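Local coordinates for citrate synthase (Thermotoga maritima, PDB 2P2W), which probably catalyses the condensation of oxaloacetate with acetyl-CoA and hydrolysis of the thioester to give citrate and CoA, a step of the tricarboxylic acid cycle, at residues P220-I225 against F277-K282. Numbering follows the deposited sequence.
Sequences PMLEEI and FRIASK
Leu222 and Ile279 carry most of this apolar contact. Methyl CD2 of Leu222 lies 3.8 Å from CG2 of Ile279, and the two side chains run past each other in opposite directions. The same CD2 reaches the backbone of the other helix, 3.8 Å from Ala280 CA. Both Leu222 methyls face the Ala280 methyl: its CB is 4.0 Å from CD2 and 4.1 Å from CD1. Ile225, one turn further on, adds a looser contact: its CB is 4.2 Å from Ile279 CG2. That methyl stands anti to the backbone N of Ile279, which turns it to meet both Leu222 and Ile225. The segments belong to helices 214-225 and 275-289 of the largely helical citrate synthase fold. Segments 220-225 and 277-282 cross nearly at right angles (84°), and their axes come within 9.6 Å. A side chain also meets the backbone: the Ile279 CD1 methyl sits 3.5 Å from the carbonyl O of Leu222. No hydrogen bond links the segments. Leu222 and Ala280 also touch helix 299-309, through Val305 and Tyr302 respectively. This helix includes Asp300, a predicted active-site residue whose side chain is about 10 Å from that of Leu222. Phe234 of helix 231-241 packs on Ile225.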
ATOM      1  N   PRO A 220      17.265  10.183  17.399  1.00 20.00           N
ATOM      2  CA  PRO A 220      18.531  10.628  16.795  1.00 19.74           C
ATOM      3  C   PRO A 220      18.606  12.155  16.682  1.00 19.24           C
ATOM      4  O   PRO A 220      19.683  12.761  16.802  1.00 17.51           O
ATOM      5  CB  PRO A 220      18.516   9.963  15.418  1.00 20.95           C
ATOM      6  CG  PRO A 220      17.277   9.139  15.192  1.00 21.77           C
ATOM      7  CD  PRO A 220      16.513   9.330  16.464  1.00 20.32           C
ATOM      8  N   MET A 221      17.457  12.774  16.437  1.00 16.89           N
ATOM      9  CA  MET A 221      17.395  14.224  16.319  1.00 18.42           C
ATOM     10  C   MET A 221      17.670  14.841  17.684  1.00 18.17           C
ATOM     11  O   MET A 221      18.419  15.812  17.800  1.00 18.43           O
ATOM     12  CB  MET A 221      16.017  14.665  15.828  1.00 19.58           C
ATOM     13  CG  MET A 221      15.863  16.171  15.735  1.00 20.69           C
ATOM     14  SD  MET A 221      14.140  16.681  15.655  1.00 24.70           S
ATOM     15  CE  MET A 221      13.611  16.347  17.323  1.00 21.88           C
ATOM     16  N   LEU A 222      17.058  14.270  18.716  1.00 16.86           N
ATOM     17  CA  LEU A 222      17.252  14.762  20.076  1.00 17.77           C
ATOM     18  C   LEU A 222      18.727  14.653  20.461  1.00 18.77           C
ATOM     19  O   LEU A 222      19.289  15.556  21.082  1.00 18.82           O
ATOM     20  CB  LEU A 222      16.384  13.957  21.055  1.00 17.17           C
ATOM     21  CG  LEU A 222      14.871  14.099  20.846  1.00 19.14           C
ATOM     22  CD1 LEU A 222      14.115  13.174  21.799  1.00 18.79           C
ATOM     23  CD2 LEU A 222      14.465  15.551  21.060  1.00 19.16           C
ATOM     24  N   GLU A 223      19.359  13.546  20.081  1.00 18.61           N
ATOM     25  CA  GLU A 223      20.766  13.339  20.392  1.00 20.32           C
ATOM     26  C   GLU A 223      21.639  14.296  19.587  1.00 21.40           C
ATOM     27  O   GLU A 223      22.679  14.762  20.071  1.00 21.11           O
ATOM     28  CB  GLU A 223      21.133  11.869  20.145  1.00 20.55           C
ATOM     29  CG  GLU A 223      20.616  10.990  21.290  1.00 22.44           C
ATOM     30  CD  GLU A 223      20.424   9.519  20.945  1.00 23.88           C
ATOM     31  OE1 GLU A 223      20.508   9.150  19.760  1.00 21.43           O
ATOM     32  OE2 GLU A 223      20.153   8.736  21.880  1.00 23.52           O
ATOM     33  N   GLU A 224      21.197  14.613  18.371  1.00 21.39           N
ATOM     34  CA  GLU A 224      21.924  15.538  17.512  1.00 21.89           C
ATOM     35  C   GLU A 224      21.931  16.908  18.185  1.00 21.48           C
ATOM     36  O   GLU A 224      22.924  17.637  18.128  1.00 22.31           O
ATOM     37  CB  GLU A 224      21.242  15.642  16.146  1.00 23.53           C
ATOM     38  CG  GLU A 224      22.087  16.328  15.093  1.00 26.68           C
ATOM     39  CD  GLU A 224      21.307  16.641  13.827  1.00 28.10           C
ATOM     40  OE1 GLU A 224      20.456  15.816  13.430  1.00 28.59           O
ATOM     41  OE2 GLU A 224      21.556  17.704  13.225  1.00 29.38           O
ATOM     42  N   ILE A 225      20.812  17.260  18.813  1.00 20.46           N
ATOM     43  CA  ILE A 225      20.707  18.537  19.515  1.00 21.14           C
ATOM     44  C   ILE A 225      21.658  18.474  20.714  1.00 21.48           C
ATOM     45  O   ILE A 225      22.347  19.446  21.037  1.00 19.77           O
ATOM     46  CB  ILE A 225      19.265  18.789  20.003  1.00 21.84           C
ATOM     47  CG1 ILE A 225      18.317  18.868  18.797  1.00 22.47           C
ATOM     48  CG2 ILE A 225      19.206  20.079  20.807  1.00 22.26           C
ATOM     49  CD1 ILE A 225      16.851  18.959  19.163  1.00 21.02           C
ATOM     50  N   PHE A 277      13.861  12.926  27.194  1.00 19.62           N
ATOM     51  CA  PHE A 277      12.678  13.684  27.554  1.00 19.02           C
ATOM     52  C   PHE A 277      13.022  15.146  27.837  1.00 19.42           C
ATOM     53  O   PHE A 277      12.319  16.046  27.383  1.00 17.91           O
ATOM     54  CB  PHE A 277      11.990  13.069  28.776  1.00 18.94           C
ATOM     55  CG  PHE A 277      10.782  13.836  29.236  1.00 19.25           C
ATOM     56  CD1 PHE A 277       9.701  14.036  28.380  1.00 19.12           C
ATOM     57  CD2 PHE A 277      10.727  14.369  30.521  1.00 19.75           C
ATOM     58  CE1 PHE A 277       8.579  14.759  28.798  1.00 18.70           C
ATOM     59  CE2 PHE A 277       9.613  15.092  30.946  1.00 19.38           C
ATOM     60  CZ  PHE A 277       8.537  15.288  30.083  1.00 19.19           C
ATOM     61  N   ARG A 278      14.102  15.381  28.578  1.00 19.11           N
ATOM     62  CA  ARG A 278      14.506  16.749  28.912  1.00 19.59           C
ATOM     63  C   ARG A 278      14.721  17.568  27.639  1.00 18.74           C
ATOM     64  O   ARG A 278      14.286  18.715  27.543  1.00 18.57           O
ATOM     65  CB  ARG A 278      15.804  16.758  29.734  1.00 19.98           C
ATOM     66  CG  ARG A 278      15.750  16.068  31.104  1.00 23.01           C
ATOM     67  CD  ARG A 278      14.927  16.836  32.131  1.00 25.85           C
ATOM     68  NE  ARG A 278      15.041  16.266  33.481  1.00 26.49           N
ATOM     69  CZ  ARG A 278      16.019  16.534  34.347  1.00 27.41           C
ATOM     70  NH1 ARG A 278      16.993  17.375  34.028  1.00 29.77           N
ATOM     71  NH2 ARG A 278      16.026  15.952  35.542  1.00 26.12           N
ATOM     72  N   ILE A 279      15.404  16.977  26.665  1.00 17.03           N
ATOM     73  CA  ILE A 279      15.672  17.674  25.410  1.00 17.17           C
ATOM     74  C   ILE A 279      14.375  17.942  24.638  1.00 16.86           C
ATOM     75  O   ILE A 279      14.148  19.051  24.153  1.00 17.31           O
ATOM     76  CB  ILE A 279      16.651  16.857  24.525  1.00 17.75           C
ATOM     77  CG1 ILE A 279      17.978  16.668  25.268  1.00 16.96           C
ATOM     78  CG2 ILE A 279      16.897  17.580  23.196  1.00 16.10           C
ATOM     79  CD1 ILE A 279      18.946  15.704  24.599  1.00 16.62           C
ATOM     80  N   ALA A 280      13.526  16.926  24.534  1.00 17.01           N
ATOM     81  CA  ALA A 280      12.256  17.058  23.817  1.00 17.51           C
ATOM     82  C   ALA A 280      11.362  18.121  24.463  1.00 18.99           C
ATOM     83  O   ALA A 280      10.678  18.890  23.777  1.00 17.36           O
ATOM     84  CB  ALA A 280      11.536  15.714  23.796  1.00 16.21           C
ATOM     85  N   SER A 281      11.369  18.154  25.790  1.00 17.76           N
ATOM     86  CA  SER A 281      10.559  19.120  26.519  1.00 19.19           C
ATOM     87  C   SER A 281      11.074  20.533  26.264  1.00 19.41           C
ATOM     88  O   SER A 281      10.289  21.470  26.102  1.00 18.90           O
ATOM     89  CB  SER A 281      10.594  18.807  28.016  1.00 21.33           C
ATOM     90  OG  SER A 281       9.608  19.554  28.703  1.00 29.95           O
ATOM     91  N   LYS A 282      12.396  20.683  26.229  1.00 19.23           N
ATOM     92  CA  LYS A 282      13.001  21.989  25.992  1.00 19.17           C
ATOM     93  C   LYS A 282      12.737  22.439  24.558  1.00 20.50           C
ATOM     94  O   LYS A 282      12.541  23.627  24.293  1.00 19.14           O
ATOM     95  CB  LYS A 282      14.508  21.927  26.242  1.00 20.86           C
ATOM     96  CG  LYS A 282      15.199  23.284  26.203  1.00 22.71           C
ATOM     97  CD  LYS A 282      14.665  24.201  27.293  1.00 26.77           C
ATOM     98  CE  LYS A 282      15.531  25.438  27.445  1.00 30.46           C
ATOM     99  NZ  LYS A 282      15.059  26.282  28.572  1.00 33.52           N
TER